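Local coordinates for protein mandelate racemase/muconate lactonizing enzyme/Enolase superfamily (Rhodobacter sphaeroides, PDB 2HZG) that belongs to the mandelate racemase/muconate lactonizing enzyme branch of the enolase superfamily and binds a sodium ion in its barrel domain, at residues Val164-Gly169 and Gly194-Asp199; Asp181-Ala186 and Asp219-Leu224. All blocks are in the same frame, centred on the assembly; numbering follows the deposited sequence. Where two conformers were deposited one is given.

Both contacts belong to the same sector of the barrel domain. Contact 1 lies in its wall, where the neighbouring parallel strands 163-167 and 195-199 pair and Asp199 reaches a sodium ion; contact 2 lies in the outer layer, where helix 176-190, which connects those strands, meets the end of helix 215-220. Backbone hydrogen bonds and metal coordination dominate contact 1, whereas contact 2 is apolar throughout and partly open at its Ala220 edge. Their centres are about 9 Å apart and the layers touch: Ala186 packs on Phe166, Val223 on Val198, and Leu224 N probably bonds to Leu196 O.

Contact 1: Val164-Gly169 and Gly194-Asp199; sequences VKFGWG and GDLMVD. With NA (sodium ion), chain C.
The indole of Trp168 and the carboxylate of Asp199 stand steeply to each other, their planes 72° apart, with Asp199 OD2 set obliquely to the ring, 3.3 Å from Trp168 NE1. Val63 of the second subunit also packs on this indole. The other flat group, the phenyl ring of Phe166, receives Leu196 CD1 at its edge near the ring plane, 4.1 Å from Phe166 CD2; Phe142 meets this ring with planes at about 30°, and side chains of helices 146-158 and 176-190 pack against it. Strands 163-167 and 195-199 run parallel, in a register that pairs Lys165 with Met197 and Gly167 with Asp199. Five backbone bonds alternate across them, from Val164 N to Asp195 O (2.9 Å) at one end to Trp168 N to Asp199 O (2.9 Å) at the other. Lys165, Met197 and Asp199 share the face turned to the barrel interior. There Lys165 crosses Met197 at about a right angle, its CG 3.6 Å from Met197 CB. With CG anti to the backbone N (chi1 170°), Asp199 sends OD2 to the sodium ion at 2.3 Å, while OD1 accepts the N-H of Gly201. Glu227, Glu254 and three waters are the other ligands of the ion. Lys165 NZ, at the end of a chain bent at chi3, donates to one of these waters at 3.0 Å; it also forms salt bridges with Glu227 and Glu329 and a hydrogen bond with Tyr137. Asp199 is therefore gripped through both oxygens, which fixes the turn of its carboxylate. Because Glu227 serves both the ion and Lys165, the metal and the lysine form one connected polar network at the C-terminal ends of the strands, where this superfamily has its metal site.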
loop_
_atom_site.group_PDB
_atom_site.type_symbol
_atom_site.label_atom_id
_atom_site.label_comp_id
_atom_site.label_asym_id
_atom_site.label_seq_id
_atom_site.Cartn_x
_atom_site.Cartn_y
_atom_site.Cartn_z
ATOM N N VAL A 164 3.289 8.452 29.407
ATOM C CA VAL A 164 1.988 8.515 28.727
ATOM C C VAL A 164 2.157 9.110 27.323
ATOM O O VAL A 164 2.960 10.034 27.124
ATOM C CB VAL A 164 0.931 9.358 29.516
ATOM C CG1 VAL A 164 -0.386 9.436 28.759
ATOM C CG2 VAL A 164 0.676 8.788 30.925
ATOM N N LYS A 165 1.398 8.574 26.366
ATOM C CA LYS A 165 1.303 9.154 25.026
ATOM C C LYS A 165 -0.154 9.489 24.775
ATOM O O LYS A 165 -1.032 8.705 25.105
ATOM C CB LYS A 165 1.797 8.178 23.954
ATOM C CG LYS A 165 1.848 8.803 22.552
ATOM C CD LYS A 165 2.489 7.855 21.564
ATOM C CE LYS A 165 1.487 6.858 21.002
ATOM N NZ LYS A 165 2.156 5.906 20.055
ATOM N N PHE A 166 -0.418 10.670 24.237
ATOM C CA PHE A 166 -1.737 10.981 23.717
ATOM C C PHE A 166 -1.671 11.107 22.203
ATOM O O PHE A 166 -0.718 11.655 21.661
ATOM C CB PHE A 166 -2.274 12.276 24.315
ATOM C CG PHE A 166 -2.662 12.150 25.745
ATOM C CD1 PHE A 166 -3.914 11.677 26.081
ATOM C CD2 PHE A 166 -1.750 12.441 26.760
ATOM C CE1 PHE A 166 -4.281 11.532 27.395
ATOM C CE2 PHE A 166 -2.122 12.295 28.085
ATOM C CZ PHE A 166 -3.376 11.829 28.394
ATOM N N GLY A 167 -2.704 10.621 21.533
ATOM C CA GLY A 167 -2.732 10.653 20.084
ATOM C C GLY A 167 -4.067 11.119 19.613
ATOM O O GLY A 167 -5.054 11.005 20.340
ATOM N N TRP A 168 -4.093 11.668 18.403
ATOM C CA TRP A 168 -5.338 11.843 17.659
ATOM C C TRP A 168 -6.353 12.720 18.424
ATOM O O TRP A 168 -5.982 13.766 18.983
ATOM C CB TRP A 168 -5.946 10.473 17.299
ATOM C CG TRP A 168 -5.013 9.518 16.555
ATOM C CD1 TRP A 168 -4.092 8.655 17.113
ATOM C CD2 TRP A 168 -4.940 9.313 15.140
ATOM N NE1 TRP A 168 -3.450 7.945 16.128
ATOM C CE2 TRP A 168 -3.957 8.315 14.910
ATOM C CE3 TRP A 168 -5.614 9.862 14.043
ATOM C CZ2 TRP A 168 -3.629 7.867 13.620
ATOM C CZ3 TRP A 168 -5.292 9.402 12.754
ATOM C CH2 TRP A 168 -4.311 8.421 12.561
ATOM N N GLY A 169 -7.615 12.299 18.452
ATOM C CA GLY A 169 -8.683 13.179 18.955
ATOM C C GLY A 169 -8.616 14.477 18.158
ATOM O O GLY A 169 -8.480 14.449 16.933
ATOM N N GLY A 194 7.227 12.307 34.580
ATOM C CA GLY A 194 6.915 11.304 33.563
ATOM C C GLY A 194 7.354 11.654 32.153
ATOM O O GLY A 194 7.545 12.824 31.832
ATOM N N ASP A 195 7.522 10.632 31.318
ATOM C CA ASP A 195 7.726 10.832 29.882
ATOM C C ASP A 195 6.384 11.089 29.197
ATOM O O ASP A 195 5.381 10.396 29.459
ATOM C CB ASP A 195 8.440 9.637 29.250
ATOM C CG ASP A 195 9.843 9.428 29.801
ATOM O OD1 ASP A 195 10.435 10.402 30.288
ATOM O OD2 ASP A 195 10.369 8.294 29.730
ATOM N N LEU A 196 6.364 12.120 28.354
ATOM C CA LEU A 196 5.177 12.476 27.605
ATOM C C LEU A 196 5.479 12.405 26.117
ATOM O O LEU A 196 6.480 12.958 25.649
ATOM C CB LEU A 196 4.662 13.872 27.988
ATOM C CG LEU A 196 3.425 14.407 27.262
ATOM C CD1 LEU A 196 2.184 13.534 27.474
ATOM C CD2 LEU A 196 3.139 15.840 27.689
ATOM N N MET A 197 4.618 11.697 25.390
ATOM C CA MET A 197 4.749 11.572 23.950
ATOM C C MET A 197 3.458 12.066 23.310
ATOM O O MET A 197 2.392 12.016 23.932
ATOM C CB MET A 197 5.051 10.131 23.548
ATOM C CG MET A 197 6.428 9.622 23.994
ATOM S SD MET A 197 6.553 9.183 25.762
ATOM C CE MET A 197 5.637 7.706 25.823
ATOM N N VAL A 198 3.576 12.556 22.074
ATOM C CA VAL A 198 2.442 13.072 21.327
ATOM C C VAL A 198 2.398 12.455 19.933
ATOM O O VAL A 198 3.408 12.414 19.228
ATOM C CB VAL A 198 2.471 14.624 21.233
ATOM C CG1 VAL A 198 1.309 15.161 20.351
ATOM C CG2 VAL A 198 2.449 15.248 22.639
ATOM N N ASP A 199 1.217 11.980 19.563
ATOM C CA ASP A 199 0.989 11.335 18.276
ATOM C C ASP A 199 -0.104 12.099 17.552
ATOM O O ASP A 199 -1.223 12.199 18.034
ATOM C CB ASP A 199 0.587 9.879 18.545
ATOM C CG ASP A 199 0.073 9.139 17.305
ATOM O OD1 ASP A 199 0.178 9.622 16.159
ATOM O OD2 ASP A 199 -0.462 8.017 17.511
HETATM NA NA NA C . 0.381 6.053 16.559
HETATM O O HOH W 1 -0.191 4.711 18.674
HETATM O O HOH W 2 -1.747 5.055 15.827
HETATM O O HOH W 3 -0.284 7.846 14.454
#

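Contact 2: Asp181-Ala186 and Asp219-Leu224; sequences DQIMAA and DAAGVL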
loop_
_atom_site.group_PDB
_atom_site.type_symbol
_atom_site.label_atom_id
_atom_site.label_comp_id
_atom_site.label_asym_id
_atom_site.label_seq_id
_atom_site.Cartn_x
_atom_site.Cartn_y
_atom_site.Cartn_z
ATOM N N ASP A 181 -3.069 23.928 24.581
ATOM C CA ASP A 181 -3.958 23.676 25.720
ATOM C C ASP A 181 -4.033 22.171 26.033
ATOM O O ASP A 181 -3.945 21.765 27.184
ATOM C CB ASP A 181 -5.349 24.222 25.423
ATOM C CG ASP A 181 -5.422 25.766 25.501
ATOM O OD1 ASP A 181 -4.478 26.408 26.005
ATOM O OD2 ASP A 181 -6.429 26.322 25.033
ATOM N N GLN A 182 -4.155 21.363 24.982
ATOM C CA GLN A 182 -4.216 19.906 25.104
ATOM C C GLN A 182 -2.919 19.319 25.657
ATOM O O GLN A 182 -2.939 18.488 26.561
ATOM C CB GLN A 182 -4.535 19.282 23.735
ATOM C CG GLN A 182 -5.967 19.439 23.295
ATOM C CD GLN A 182 -6.911 18.443 23.989
ATOM O OE1 GLN A 182 -6.499 17.692 24.869
ATOM N NE2 GLN A 182 -8.167 18.443 23.591
ATOM N N ILE A 183 -1.798 19.746 25.094
ATOM C CA ILE A 183 -0.487 19.198 25.428
ATOM C C ILE A 183 -0.077 19.601 26.843
ATOM O O ILE A 183 0.456 18.789 27.602
ATOM C CB ILE A 183 0.564 19.619 24.347
ATOM C CG1 ILE A 183 0.249 18.912 23.003
ATOM C CG2 ILE A 183 1.982 19.301 24.785
ATOM C CD1 ILE A 183 0.939 19.536 21.765
ATOM N N MET A 184 -0.338 20.862 27.189
ATOM C CA MET A 184 -0.078 21.358 28.548
ATOM C C MET A 184 -0.941 20.659 29.593
ATOM O O MET A 184 -0.464 20.362 30.685
ATOM C CB MET A 184 -0.273 22.869 28.609
ATOM C CG MET A 184 0.787 23.657 27.833
ATOM S SD MET A 184 2.467 23.233 28.346
ATOM C CE MET A 184 3.329 23.507 26.795
ATOM N N ALA A 185 -2.193 20.382 29.245
ATOM C CA ALA A 185 -3.107 19.620 30.114
ATOM C C ALA A 185 -2.611 18.177 30.328
ATOM O O ALA A 185 -2.623 17.682 31.454
ATOM C CB ALA A 185 -4.527 19.647 29.564
ATOM N N ALA A 186 -2.124 17.533 29.262
ATOM C CA ALA A 186 -1.435 16.232 29.388
ATOM C C ALA A 186 -0.255 16.296 30.367
ATOM O O ALA A 186 -0.130 15.456 31.272
ATOM C CB ALA A 186 -0.975 15.724 28.010
ATOM N N ASP A 219 8.189 21.378 23.079
ATOM C CA ASP A 219 9.406 21.510 23.888
ATOM C C ASP A 219 9.098 22.105 25.275
ATOM O O ASP A 219 9.668 21.668 26.266
ATOM C CB ASP A 219 10.500 22.307 23.165
ATOM C CG ASP A 219 11.306 21.453 22.162
ATOM O OD1 ASP A 219 11.107 20.204 22.087
ATOM O OD2 ASP A 219 12.142 22.043 21.432
ATOM N N ALA A 220 8.168 23.060 25.338
ATOM C CA ALA A 220 7.772 23.666 26.620
ATOM C C ALA A 220 7.149 22.613 27.562
ATOM O O ALA A 220 7.344 22.666 28.777
ATOM C CB ALA A 220 6.811 24.854 26.391
ATOM N N ALA A 221 6.412 21.659 26.991
ATOM C CA ALA A 221 5.821 20.552 27.749
ATOM C C ALA A 221 6.792 19.393 27.980
ATOM O O ALA A 221 6.430 18.392 28.593
ATOM C CB ALA A 221 4.551 20.058 27.060
ATOM N N GLY A 222 8.013 19.524 27.468
ATOM C CA GLY A 222 9.067 18.521 27.649
ATOM C C GLY A 222 8.740 17.200 26.961
ATOM O O GLY A 222 9.117 16.132 27.447
ATOM N N VAL A 223 8.038 17.281 25.834
ATOM C CA VAL A 223 7.635 16.091 25.069
ATOM C C VAL A 223 8.840 15.347 24.463
ATOM O O VAL A 223 9.745 15.950 23.855
ATOM C CB VAL A 223 6.562 16.445 24.007
ATOM C CG1 VAL A 223 6.183 15.221 23.146
ATOM C CG2 VAL A 223 5.311 17.011 24.686
ATOM N N LEU A 224 8.856 14.033 24.656
ATOM C CA LEU A 224 9.945 13.186 24.166
ATOM C C LEU A 224 9.950 13.039 22.631
ATOM O O LEU A 224 10.994 13.174 21.993
ATOM C CB LEU A 224 9.884 11.804 24.842
ATOM C CG LEU A 224 10.884 10.719 24.406
ATOM C CD1 LEU A 224 12.315 11.109 24.782
ATOM C CD2 LEU A 224 10.506 9.340 24.992
#
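Ile183 and Ala221 make the tight part of this contact: Ile183 CG2 presses against Ala221 CB at 3.5 Å. The same methyl reaches Val223 CG2 at 4.0 Å, the two branched side chains crossing at about a right angle. With CG1 beside the backbone N (chi1 -68°), Ile183 holds CG2 anti to that N, where it meets both partners; Leu218 of helix 215-220 also packs on Ile183. Toward solvent the packing rests on the side chain of Met184, which is partly exposed. Bent at chi2 (-55°) and chi3, it brings its CE methyl to 3.6 Å from Ala221 N and 3.7 Å from Ala221 CB. Farther out, CE lies 3.8 Å from Ala220 CB, on an exposed residue. All the side chains that meet are apolar, and the contact is van der Waals packing. The single methyl of Ala221 is consistent with the close approach, Met184 CA being 6.0 Å from Ala221 CA. Just beyond, Gly222 ends helix 215-220 in a Schellman motif, with positive phi and two bonds back into the last turn, one of them from Gly222 N to Asp219 O (3.0 Å). Arg187, farther along helix 176-190, donates NE to Ala221 O. The turn then leads the chain inward through Val223, which covers Leu196 and Val198, into strand 225-227. This is packing within the outer helical layer of the beta/alpha barrel of the enolase superfamily.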